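Local structure of thylakoid lumenal 15 kDa protein 1, chloroplastic (Arabidopsis thaliana, 3N90) at residues P7-G11 and Q26-D32; L58-L63 and T79-L83; G70-A76 and A91-T97; L122-A126 and R138-C143. The protein is of unknown function but folds as a right-handed quadrilateral beta helix of pentapeptide repeats in the lumen of the chloroplast thylakoid. The protein carries 2 engineered substitutions. All blocks are in the same frame, centred on the assembly; numbering follows the deposited sequence.

Interaction 1 of 4, residues P7-G11 and Q26-D32; sequences PYGQG and QTLIRQD. With SO4 (sulfate ion), chain B.
The side-chain amide of Q10 docks against the backbone of R30 and D32, where the N-terminal segment closes over the first coils of the right-handed quadrilateral beta helix. Its NE2 donates to R30 O at 2.9 Å, and the acceptor lies in the amide plane, while OE1 receives the D32 backbone N at 2.8 Å. An amide suits this place because it offers one donor and one acceptor side by side, as a peptide unit does. R30 is the third residue of the type II turn from L28 to Q31, so the carbonyl that Q10 takes is part of the turn.

Y8, which has nearly as much surface buried here, lies with its ring edge against L28, CD2 to CD2 at 3.5 Å, and meets F23 edge-to-face. Its OH is held by F2 O; the approach of Q26 is too close to the ring to be read with confidence.

Between Y8 and Q10 stands Q31. With CG anti to the backbone N (chi1 -158°) and a bend at chi2, its amide folds up under the incoming chain. NE2 bonds to Y8 O and also to T13 OG1, satisfying a buried donor. The other end, OE1, takes a water at 2.7 Å, and that water accepts from Y8 N at 2.9 Å.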
loop_
_atom_site.group_PDB
_atom_site.type_symbol
_atom_site.label_atom_id
_atom_site.label_comp_id
_atom_site.label_asym_id
_atom_site.label_seq_id
_atom_site.Cartn_x
_atom_site.Cartn_y
_atom_site.Cartn_z
ATOM N N PRO A 7 -14.602 2.832 14.264
ATOM C CA PRO A 7 -13.657 3.779 13.638
ATOM C C PRO A 7 -12.621 4.371 14.569
ATOM O O PRO A 7 -12.823 4.439 15.794
ATOM C CB PRO A 7 -14.571 4.902 13.114
ATOM C CG PRO A 7 -15.773 4.839 14.007
ATOM C CD PRO A 7 -15.982 3.352 14.180
ATOM N N TYR A 8 -11.510 4.784 13.974
ATOM C CA TYR A 8 -10.395 5.312 14.718
ATOM C C TYR A 8 -10.235 6.785 14.418
ATOM O O TYR A 8 -10.096 7.187 13.240
ATOM C CB TYR A 8 -9.092 4.562 14.373
ATOM C CG TYR A 8 -9.169 3.055 14.489
ATOM C CD1 TYR A 8 -9.061 2.435 15.727
ATOM C CD2 TYR A 8 -9.344 2.251 13.364
ATOM C CE1 TYR A 8 -9.126 1.055 15.850
ATOM C CE2 TYR A 8 -9.402 0.872 13.472
ATOM C CZ TYR A 8 -9.299 0.276 14.732
ATOM O OH TYR A 8 -9.359 -1.098 14.866
ATOM N N GLY A 9 -10.210 7.597 15.475
ATOM C CA GLY A 9 -9.851 9.005 15.338
ATOM C C GLY A 9 -8.469 9.130 14.710
ATOM O O GLY A 9 -7.653 8.223 14.840
ATOM N N GLN A 10 -8.191 10.244 14.046
ATOM C CA GLN A 10 -6.905 10.397 13.337
ATOM C C GLN A 10 -5.734 10.390 14.329
ATOM O O GLN A 10 -4.630 9.927 13.999
ATOM C CB GLN A 10 -6.900 11.658 12.488
ATOM C CG GLN A 10 -7.967 11.682 11.369
ATOM C CD GLN A 10 -7.723 10.656 10.267
ATOM O OE1 GLN A 10 -7.138 9.593 10.496
ATOM N NE2 GLN A 10 -8.147 10.991 9.053
ATOM N N GLY A 11 -5.998 10.855 15.556
ATOM C CA GLY A 11 -4.936 10.908 16.598
ATOM C C GLY A 11 -4.461 9.545 17.064
ATOM O O GLY A 11 -3.378 9.409 17.673
ATOM N N GLN A 26 -10.719 -3.827 8.062
ATOM C CA GLN A 26 -11.328 -2.651 8.648
ATOM C C GLN A 26 -11.550 -1.547 7.653
ATOM O O GLN A 26 -10.825 -1.441 6.653
ATOM C CB GLN A 26 -10.497 -2.173 9.811
ATOM C CG GLN A 26 -10.330 -3.297 10.828
ATOM C CD GLN A 26 -9.839 -2.810 12.129
ATOM O OE1 GLN A 26 -9.556 -3.597 13.034
ATOM N NE2 GLN A 26 -9.716 -1.506 12.251
ATOM N N THR A 27 -12.559 -0.719 7.935
ATOM C CA THR A 27 -12.832 0.452 7.139
ATOM C C THR A 27 -11.981 1.580 7.650
ATOM O O THR A 27 -12.177 2.072 8.777
ATOM C CB THR A 27 -14.318 0.831 7.190
ATOM O OG1 THR A 27 -15.069 -0.292 6.772
ATOM C CG2 THR A 27 -14.617 1.977 6.255
ATOM N N LEU A 28 -10.993 1.964 6.825
ATOM C CA LEU A 28 -10.031 2.999 7.159
ATOM C C LEU A 28 -9.897 4.049 6.037
ATOM O O LEU A 28 -8.802 4.484 5.692
ATOM C CB LEU A 28 -8.661 2.373 7.467
ATOM C CG LEU A 28 -8.708 1.288 8.561
ATOM C CD1 LEU A 28 -7.520 0.370 8.444
ATOM C CD2 LEU A 28 -8.778 1.942 9.907
ATOM N N ILE A 29 -11.034 4.466 5.503
ATOM C CA ILE A 29 -11.045 5.432 4.422
ATOM C C ILE A 29 -10.415 6.725 4.901
ATOM O O ILE A 29 -10.830 7.296 5.908
ATOM C CB ILE A 29 -12.493 5.627 3.940
ATOM C CG1 ILE A 29 -12.998 4.321 3.289
ATOM C CG2 ILE A 29 -12.602 6.874 3.064
ATOM C CD1 ILE A 29 -14.507 4.348 2.859
ATOM N N ARG A 30 -9.384 7.194 4.197
ATOM C CA ARG A 30 -8.725 8.446 4.537
ATOM C C ARG A 30 -8.148 8.500 5.972
ATOM O O ARG A 30 -7.907 9.563 6.493
ATOM C CB ARG A 30 -9.645 9.651 4.248
ATOM C CG ARG A 30 -9.889 9.782 2.718
ATOM C CD ARG A 30 -10.975 10.811 2.465
ATOM N NE ARG A 30 -11.174 11.060 1.032
ATOM C CZ ARG A 30 -12.332 11.392 0.479
ATOM N NH1 ARG A 30 -13.433 11.454 1.223
ATOM N NH2 ARG A 30 -12.390 11.634 -0.833
ATOM N N GLN A 31 -7.885 7.318 6.521
ATOM C CA GLN A 31 -7.146 7.205 7.783
ATOM C C GLN A 31 -5.745 7.822 7.629
ATOM O O GLN A 31 -5.060 7.635 6.585
ATOM C CB GLN A 31 -7.029 5.750 8.189
ATOM C CG GLN A 31 -6.762 5.590 9.697
ATOM C CD GLN A 31 -7.921 6.056 10.563
ATOM O OE1 GLN A 31 -9.100 5.867 10.197
ATOM N NE2 GLN A 31 -7.603 6.660 11.728
ATOM N N ASP A 32 -5.323 8.563 8.665
ATOM C CA ASP A 32 -4.044 9.270 8.669
ATOM C C ASP A 32 -3.002 8.395 9.412
ATOM O O ASP A 32 -2.981 8.343 10.627
ATOM C CB ASP A 32 -4.168 10.644 9.366
ATOM C CG ASP A 32 -2.914 11.509 9.206
ATOM O OD1 ASP A 32 -1.874 11.024 8.669
ATOM O OD2 ASP A 32 -2.946 12.705 9.594
HETATM S S SO4 B . -12.061 11.374 12.580
HETATM O O1 SO4 B . -10.995 12.030 13.338
HETATM O O2 SO4 B . -13.384 11.793 13.048
HETATM O O3 SO4 B . -11.982 9.920 12.827
HETATM O O4 SO4 B . -11.937 11.671 11.172
HETATM O O HOH W 1 -11.249 4.465 11.106
#

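Interaction 2 of 4, residues L58-L63 and T79-L83; sequences LTGADL and TKVNL
L63 and L83 lie side by side and point the same way, L83 CD2 resting 3.6 Å from L63 CB. V81 crosses L63 at a slant, and its two branches divide the work. CG1, anti to the backbone N (chi1 168°), reaches toward L63 CD1 at 4.2 Å; CG2 presses on L58 O at 3.1 Å, a snug fit over the backbone of the type II turn that runs from L58 to A61. The beta-branched valine therefore fills space in two directions within the apolar interior, with CG2 also near the CB of L58.

D62 and N82 likewise run side by side, but outside the core. Their carboxylate and amide planes are only 4° apart, with D62 OD1 3.7 Å from N82 CB. Each keeps its own local partner, S64 OG for D62 OD1 and T84 OG1 for N82 OD1, which is consistent with the two flat groups sharing nearly the same rotation.

This repetition after twenty residues is the signature of the pentapeptide-repeat quadrilateral beta helix: equivalent positions on successive coils form columns, leucine inward and aspartate or asparagine outward. Backbone bonds stitch the coils together: N82 N to A61 O at 3.0 Å, L63 N to N82 O at 2.8 Å, and G60 N to T79 O at 3.0 Å. G60 sits at positive phi (73°), a conformation that glycine adopts readily, and its CA approaches K80 O at 3.1 Å.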
loop_
_atom_site.group_PDB
_atom_site.type_symbol
_atom_site.label_atom_id
_atom_site.label_comp_id
_atom_site.label_asym_id
_atom_site.label_seq_id
_atom_site.Cartn_x
_atom_site.Cartn_y
_atom_site.Cartn_z
ATOM N N LEU A 58 6.306 0.693 6.585
ATOM C CA LEU A 58 5.392 -0.430 6.373
ATOM C C LEU A 58 6.112 -1.776 6.298
ATOM O O LEU A 58 5.522 -2.784 5.874
ATOM C CB LEU A 58 4.530 -0.185 5.103
ATOM C CG LEU A 58 3.342 0.762 5.369
ATOM C CD1 LEU A 58 2.883 1.505 4.105
ATOM C CD2 LEU A 58 2.151 -0.033 6.001
ATOM N N THR A 59 7.380 -1.797 6.693
ATOM C CA THR A 59 8.213 -2.957 6.432
ATOM C C THR A 59 7.523 -4.258 6.868
ATOM O O THR A 59 7.082 -4.371 8.022
ATOM C CB THR A 59 9.571 -2.823 7.168
ATOM O OG1 THR A 59 10.285 -1.710 6.626
ATOM C CG2 THR A 59 10.383 -4.117 6.964
ATOM N N GLY A 60 7.378 -5.212 5.947
ATOM C CA GLY A 60 6.750 -6.507 6.291
ATOM C C GLY A 60 5.246 -6.551 6.516
ATOM O O GLY A 60 4.693 -7.590 6.947
ATOM N N ALA A 61 4.579 -5.424 6.241
ATOM C CA ALA A 61 3.137 -5.338 6.437
ATOM C C ALA A 61 2.413 -6.206 5.407
ATOM O O ALA A 61 2.946 -6.450 4.317
ATOM C CB ALA A 61 2.670 -3.902 6.343
ATOM N N ASP A 62 1.209 -6.643 5.753
ATOM C CA ASP A 62 0.297 -7.303 4.805
ATOM C C ASP A 62 -0.762 -6.329 4.275
ATOM O O ASP A 62 -1.698 -5.955 4.983
ATOM C CB ASP A 62 -0.353 -8.520 5.463
ATOM C CG ASP A 62 -1.039 -9.447 4.446
ATOM O OD1 ASP A 62 -1.128 -9.071 3.253
ATOM O OD2 ASP A 62 -1.514 -10.534 4.869
ATOM N N LEU A 63 -0.580 -5.862 3.046
ATOM C CA LEU A 63 -1.618 -5.063 2.398
ATOM C C LEU A 63 -2.369 -5.862 1.279
ATOM O O LEU A 63 -3.000 -5.280 0.377
ATOM C CB LEU A 63 -1.013 -3.768 1.879
ATOM C CG LEU A 63 -0.828 -2.606 2.879
ATOM C CD1 LEU A 63 -0.016 -1.591 2.112
ATOM C CD2 LEU A 63 -2.140 -1.945 3.232
ATOM N N THR A 79 9.077 -1.841 2.139
ATOM C CA THR A 79 9.947 -2.984 1.861
ATOM C C THR A 79 9.318 -4.265 2.385
ATOM O O THR A 79 8.756 -4.291 3.475
ATOM C CB THR A 79 11.386 -2.806 2.470
ATOM O OG1 THR A 79 11.283 -2.764 3.880
ATOM C CG2 THR A 79 12.046 -1.531 2.012
ATOM N N LYS A 80 9.413 -5.345 1.607
ATOM C CA LYS A 80 8.929 -6.667 2.059
ATOM C C LYS A 80 7.440 -6.703 2.458
ATOM O O LYS A 80 7.020 -7.468 3.331
ATOM C CB LYS A 80 9.822 -7.209 3.179
ATOM C CG LYS A 80 11.254 -7.497 2.761
ATOM C CD LYS A 80 12.058 -8.111 3.935
ATOM C CE LYS A 80 13.559 -8.078 3.652
ATOM N NZ LYS A 80 13.943 -9.188 2.709
ATOM N N VAL A 81 6.658 -5.895 1.762
ATOM C CA VAL A 81 5.240 -5.756 2.024
ATOM C C VAL A 81 4.521 -6.658 1.047
ATOM O O VAL A 81 4.917 -6.751 -0.106
ATOM C CB VAL A 81 4.784 -4.295 1.773
ATOM C CG1 VAL A 81 3.257 -4.170 1.754
ATOM C CG2 VAL A 81 5.395 -3.334 2.827
ATOM N N ASN A 82 3.457 -7.306 1.510
ATOM C CA ASN A 82 2.637 -8.094 0.625
ATOM C C ASN A 82 1.568 -7.207 0.005
ATOM O O ASN A 82 0.698 -6.667 0.709
ATOM C CB ASN A 82 2.035 -9.269 1.381
ATOM C CG ASN A 82 1.397 -10.288 0.457
ATOM O OD1 ASN A 82 1.219 -10.044 -0.736
ATOM N ND2 ASN A 82 1.047 -11.444 1.017
ATOM N N LEU A 83 1.684 -6.994 -1.306
ATOM C CA LEU A 83 0.694 -6.224 -2.038
ATOM C C LEU A 83 -0.109 -7.059 -3.072
ATOM O O LEU A 83 -0.711 -6.499 -3.990
ATOM C CB LEU A 83 1.305 -4.992 -2.716
ATOM C CG LEU A 83 1.718 -3.780 -1.836
ATOM C CD1 LEU A 83 2.616 -2.878 -2.701
ATOM C CD2 LEU A 83 0.546 -3.026 -1.325
#

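Interaction 3 of 4, residues G70-A76 and A91-T97; sequences GADFSLA and ATMMGNT. Engineered in segment 91-97: M93 (natural residue Val), M94 (natural residue Thr).
D72 OD1 gathers three donors. S74 OG binds its syn lone pair at 2.6 Å, whereas T92 OG1, 2.9 Å away, comes from above the carboxylate plane. The third, S74 N, is likewise above the plane and closes an Asx turn. S74 OG donates to D72 OD1 and in turn accepts from M94 N at 3.0 Å, so a single hydroxyl joins the two coils. T92 OG1 sits between the backbone N and the carbonyl carbon (chi1 44°), within reach of D72; it also accepts from a water that donates to G70 O.

Around this network the backbones pair through T92 N to A71 O at 2.9 Å and F73 N to T92 O at 2.7 Å, and farther along L75 N bonds to M94 O.

Packing comes next. L75 CD2 reaches over to N96, 3.1 Å from OD1, the two side chains crossing at a slant. The F73 ring, turned inward, has A91 CB at its edge and meets the ring of F53 nearly parallel. F73 CB lies 4.2 Å from CB of M93, which like M94 is an engineered substitution. T97 CG2 fits close to A76 O at 3.0 Å.

Inward phenylalanine, outward aspartate and a type II turn from F73 to A76 are characteristic of neighbouring coils in the pentapeptide-repeat beta helix.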
loop_
_atom_site.group_PDB
_atom_site.type_symbol
_atom_site.label_atom_id
_atom_site.label_comp_id
_atom_site.label_asym_id
_atom_site.label_seq_id
_atom_site.Cartn_x
_atom_site.Cartn_y
_atom_site.Cartn_z
ATOM N N GLY A 70 -6.034 5.895 -4.420
ATOM C CA GLY A 70 -5.752 7.259 -4.052
ATOM C C GLY A 70 -4.935 7.438 -2.758
ATOM O O GLY A 70 -4.746 8.568 -2.271
ATOM N N ALA A 71 -4.444 6.322 -2.212
ATOM C CA ALA A 71 -3.633 6.421 -0.985
ATOM C C ALA A 71 -2.289 7.042 -1.279
ATOM O O ALA A 71 -1.781 6.941 -2.412
ATOM C CB ALA A 71 -3.448 5.067 -0.359
ATOM N N ASP A 72 -1.690 7.630 -0.242
ATOM C CA ASP A 72 -0.397 8.289 -0.426
ATOM C C ASP A 72 0.706 7.468 0.232
ATOM O O ASP A 72 0.720 7.336 1.464
ATOM C CB ASP A 72 -0.413 9.677 0.155
ATOM C CG ASP A 72 0.870 10.467 -0.160
ATOM O OD1 ASP A 72 1.652 10.038 -1.039
ATOM O OD2 ASP A 72 1.089 11.512 0.459
ATOM N N PHE A 73 1.614 6.922 -0.581
ATOM C CA PHE A 73 2.742 6.193 -0.042
ATOM C C PHE A 73 4.039 7.006 -0.215
ATOM O O PHE A 73 5.132 6.456 -0.114
ATOM C CB PHE A 73 2.909 4.840 -0.734
ATOM C CG PHE A 73 1.832 3.865 -0.410
ATOM C CD1 PHE A 73 1.938 3.031 0.707
ATOM C CD2 PHE A 73 0.719 3.760 -1.225
ATOM C CE1 PHE A 73 0.925 2.113 1.004
ATOM C CE2 PHE A 73 -0.276 2.861 -0.930
ATOM C CZ PHE A 73 -0.168 2.033 0.183
ATOM N N SER A 74 3.918 8.296 -0.480
ATOM C CA SER A 74 5.130 9.100 -0.701
ATOM C C SER A 74 6.054 8.965 0.500
ATOM O O SER A 74 5.592 9.055 1.624
ATOM C CB SER A 74 4.769 10.554 -0.943
ATOM O OG SER A 74 3.940 10.625 -2.100
ATOM N N LEU A 75 7.339 8.741 0.223
ATOM C CA LEU A 75 8.413 8.657 1.257
ATOM C C LEU A 75 8.300 7.441 2.170
ATOM O O LEU A 75 9.108 7.293 3.100
ATOM C CB LEU A 75 8.476 9.913 2.149
ATOM C CG LEU A 75 8.476 11.301 1.488
ATOM C CD1 LEU A 75 8.894 12.382 2.444
ATOM C CD2 LEU A 75 9.384 11.263 0.305
ATOM N N ALA A 76 7.297 6.597 1.944
ATOM C CA ALA A 76 7.103 5.427 2.797
ATOM C C ALA A 76 8.157 4.355 2.539
ATOM O O ALA A 76 8.677 4.197 1.406
ATOM C CB ALA A 76 5.664 4.820 2.606
ATOM N N ALA A 91 -3.093 5.984 -6.589
ATOM C CA ALA A 91 -2.232 6.272 -5.432
ATOM C C ALA A 91 -1.018 7.116 -5.833
ATOM O O ALA A 91 -0.732 7.292 -7.043
ATOM C CB ALA A 91 -1.783 4.952 -4.749
ATOM N N THR A 92 -0.324 7.657 -4.835
ATOM C CA THR A 92 0.944 8.373 -5.079
ATOM C C THR A 92 2.083 7.738 -4.316
ATOM O O THR A 92 1.846 7.159 -3.264
ATOM C CB THR A 92 0.836 9.866 -4.734
ATOM O OG1 THR A 92 0.146 10.031 -3.499
ATOM C CG2 THR A 92 0.035 10.577 -5.808
ATOM N N MET A 93 3.300 7.821 -4.869
ATOM C CA MET A 93 4.481 7.267 -4.224
ATOM C C MET A 93 5.701 8.089 -4.627
ATOM O O MET A 93 6.627 7.578 -5.239
ATOM C CB MET A 93 4.636 5.721 -4.431
ATOM C CG MET A 93 4.454 5.207 -5.881
ATOM S SD MET A 93 4.239 3.373 -5.961
ATOM C CE MET A 93 2.581 3.186 -5.307
ATOM N N MET A 94 5.678 9.372 -4.263
ATOM C CA MET A 94 6.793 10.301 -4.541
ATOM C C MET A 94 8.050 10.123 -3.705
ATOM O O MET A 94 8.030 9.612 -2.561
ATOM C CB MET A 94 6.341 11.742 -4.371
ATOM C CG MET A 94 5.352 12.179 -5.411
ATOM S SD MET A 94 4.770 13.851 -5.032
ATOM C CE MET A 94 3.213 13.500 -4.220
ATOM N N GLY A 95 9.156 10.557 -4.298
ATOM C CA GLY A 95 10.450 10.560 -3.613
ATOM C C GLY A 95 11.011 9.188 -3.309
ATOM O O GLY A 95 10.732 8.216 -4.001
ATOM N N ASN A 96 11.815 9.166 -2.257
ATOM C CA ASN A 96 12.582 8.036 -1.767
ATOM C C ASN A 96 11.740 6.941 -1.114
ATOM O O ASN A 96 12.009 6.552 0.029
ATOM C CB ASN A 96 13.501 8.575 -0.680
ATOM C CG ASN A 96 12.729 9.408 0.369
ATOM O OD1 ASN A 96 12.451 10.580 0.131
ATOM N ND2 ASN A 96 12.346 8.785 1.503
ATOM N N THR A 97 10.744 6.449 -1.831
ATOM C CA THR A 97 9.916 5.335 -1.361
ATOM C C THR A 97 10.662 4.082 -1.784
ATOM O O THR A 97 11.179 4.022 -2.910
ATOM C CB THR A 97 8.529 5.370 -2.052
ATOM O OG1 THR A 97 7.999 6.706 -2.005
ATOM C CG2 THR A 97 7.541 4.421 -1.384
HETATM O O HOH W 2 -2.412 10.449 -2.908
HETATM O O HOH W 3 11.853 4.364 1.867
#

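Interaction 4 of 4, residues L122-A126 and R138-C143; sequences LCKVA and RDTLLC
L122 faces L141, the two side chains crossing at about a right angle with L122 CB 3.9 Å from L141 CD1. Both leucines are buried, and L141 also touches F109 and L114, which ties the helix pair to the last part of the coil stack.

Next comes C123, whose SG forms the disulfide with C143 SG at 2.1 Å. The chi3 of -89° is close to the relaxed value for a disulfide, so the bridge appears unstrained. C123 O accepts from R138 NH1 at 2.8 Å, in the carbonyl plane and on a lone pair.

The chain then turns out of helix 116-125, and A126 returns to the interface. Its small CB lets L141 CD1 pack at 3.5 Å, and its O takes the second bond from R138 NH1, at 3.0 Å. One nitrogen thus spans two carbonyls near the C-terminal end of the helix, where the positive charge is probably welcome. C143 CB lies over the rim of one face of the guanidinium, and NH2 is held by N144 OD1.

Helix 137-140 itself ends in a Schellman motif, L142 being its positive-phi residue. The whole is a disulfide-linked pair of short helices at the C-terminal end of a pentapeptide-repeat beta helix.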
loop_
_atom_site.group_PDB
_atom_site.type_symbol
_atom_site.label_atom_id
_atom_site.label_comp_id
_atom_site.label_asym_id
_atom_site.label_seq_id
_atom_site.Cartn_x
_atom_site.Cartn_y
_atom_site.Cartn_z
ATOM N N LEU A 122 9.913 -1.973 -10.186
ATOM C CA LEU A 122 8.626 -2.633 -10.040
ATOM C C LEU A 122 8.376 -3.624 -11.180
ATOM O O LEU A 122 7.860 -4.722 -10.938
ATOM C CB LEU A 122 7.500 -1.588 -9.969
ATOM C CG LEU A 122 7.448 -0.820 -8.638
ATOM C CD1 LEU A 122 6.436 0.309 -8.713
ATOM C CD2 LEU A 122 7.150 -1.712 -7.461
ATOM N N CYS A 123 8.777 -3.236 -12.394
ATOM C CA CYS A 123 8.606 -4.080 -13.595
ATOM C C CYS A 123 9.479 -5.330 -13.572
ATOM O O CYS A 123 9.177 -6.286 -14.294
ATOM C CB CYS A 123 8.880 -3.294 -14.859
ATOM S SG CYS A 123 7.530 -2.187 -15.291
ATOM N N LYS A 124 10.548 -5.325 -12.769
ATOM C CA LYS A 124 11.369 -6.517 -12.602
ATOM C C LYS A 124 10.648 -7.528 -11.778
ATOM O O LYS A 124 10.935 -8.722 -11.879
ATOM C CB LYS A 124 12.692 -6.226 -11.875
ATOM C CG LYS A 124 13.711 -5.574 -12.752
ATOM C CD LYS A 124 14.932 -5.192 -11.945
ATOM C CE LYS A 124 15.922 -4.455 -12.844
ATOM N NZ LYS A 124 16.955 -3.853 -11.992
ATOM N N VAL A 125 9.771 -7.061 -10.890
ATOM C CA VAL A 125 9.128 -8.003 -9.982
ATOM C C VAL A 125 7.629 -8.141 -10.265
ATOM O O VAL A 125 6.958 -8.863 -9.525
ATOM C CB VAL A 125 9.362 -7.640 -8.473
ATOM C CG1 VAL A 125 10.833 -7.866 -8.050
ATOM C CG2 VAL A 125 8.906 -6.222 -8.187
ATOM N N ALA A 126 7.130 -7.467 -11.321
ATOM C CA ALA A 126 5.697 -7.379 -11.647
ATOM C C ALA A 126 5.140 -8.538 -12.457
ATOM O O ALA A 126 5.685 -8.912 -13.508
ATOM C CB ALA A 126 5.372 -6.052 -12.362
ATOM N N ARG A 138 1.561 -5.628 -14.955
ATOM C CA ARG A 138 2.534 -5.110 -15.939
ATOM C C ARG A 138 1.981 -4.032 -16.848
ATOM O O ARG A 138 2.716 -3.131 -17.233
ATOM C CB ARG A 138 3.081 -6.260 -16.784
ATOM C CG ARG A 138 3.819 -7.322 -15.986
ATOM C CD ARG A 138 4.556 -8.289 -16.887
ATOM N NE ARG A 138 5.659 -7.670 -17.630
ATOM C CZ ARG A 138 6.823 -7.295 -17.090
ATOM N NH1 ARG A 138 7.054 -7.434 -15.791
ATOM N NH2 ARG A 138 7.764 -6.759 -17.848
ATOM N N ASP A 139 0.694 -4.132 -17.214
ATOM C CA ASP A 139 0.056 -3.098 -18.032
ATOM C C ASP A 139 -0.198 -1.831 -17.259
ATOM O O ASP A 139 -0.004 -0.725 -17.772
ATOM C CB ASP A 139 -1.247 -3.609 -18.645
ATOM C CG ASP A 139 -1.017 -4.688 -19.669
ATOM O OD1 ASP A 139 0.073 -4.687 -20.285
ATOM O OD2 ASP A 139 -1.923 -5.526 -19.860
ATOM N N THR A 140 -0.651 -1.964 -16.006
ATOM C CA THR A 140 -0.889 -0.791 -15.184
ATOM C C THR A 140 0.412 -0.061 -14.953
ATOM O O THR A 140 0.419 1.154 -14.810
ATOM C CB THR A 140 -1.572 -1.154 -13.831
ATOM O OG1 THR A 140 -0.684 -1.934 -13.026
ATOM C CG2 THR A 140 -2.848 -1.952 -14.098
ATOM N N LEU A 141 1.508 -0.821 -14.948
ATOM C CA LEU A 141 2.858 -0.275 -14.784
ATOM C C LEU A 141 3.495 0.131 -16.112
ATOM O O LEU A 141 4.532 0.787 -16.124
ATOM C CB LEU A 141 3.773 -1.320 -14.116
ATOM C CG LEU A 141 3.601 -1.536 -12.610
ATOM C CD1 LEU A 141 4.370 -2.709 -12.088
ATOM C CD2 LEU A 141 3.949 -0.265 -11.835
ATOM N N LEU A 142 2.871 -0.290 -17.216
ATOM C CA LEU A 142 3.338 0.048 -18.565
ATOM C C LEU A 142 4.762 -0.446 -18.757
ATOM O O LEU A 142 5.655 0.305 -19.195
ATOM C CB LEU A 142 3.246 1.551 -18.823
ATOM C CG LEU A 142 1.824 2.133 -18.773
ATOM C CD1 LEU A 142 1.888 3.648 -18.761
ATOM C CD2 LEU A 142 0.991 1.602 -19.962
ATOM N N CYS A 143 4.970 -1.716 -18.417
ATOM C CA CYS A 143 6.304 -2.289 -18.483
ATOM C C CYS A 143 6.822 -2.398 -19.911
ATOM O O CYS A 143 7.990 -2.111 -20.146
ATOM C CB CYS A 143 6.358 -3.633 -17.773
ATOM S SG CYS A 143 6.056 -3.450 -15.990
#

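Overall arrangement
All four contacts are partly buried. Interactions 2 and 3 belong to the body of the beta helix, about 8 and 9 Å from the chain's centre to their own, and interactions 1 and 4 (15 and 16 Å) to its two ends, the centres of these two contacts lying about 30 Å apart. The inner pair joins successive coils: their segments alternate along the chain, and they touch where L58 CD1 packs 3.7 Å from F73 CE1. Both rely on repeated backbone pairing with apolar residues inside, though interaction 3 adds a polar network and waters. In interaction 1 glutamine amides take over the role of backbone partners, whereas interaction 4, joining helices, replaces coil pairing with a covalent bridge and an arginine.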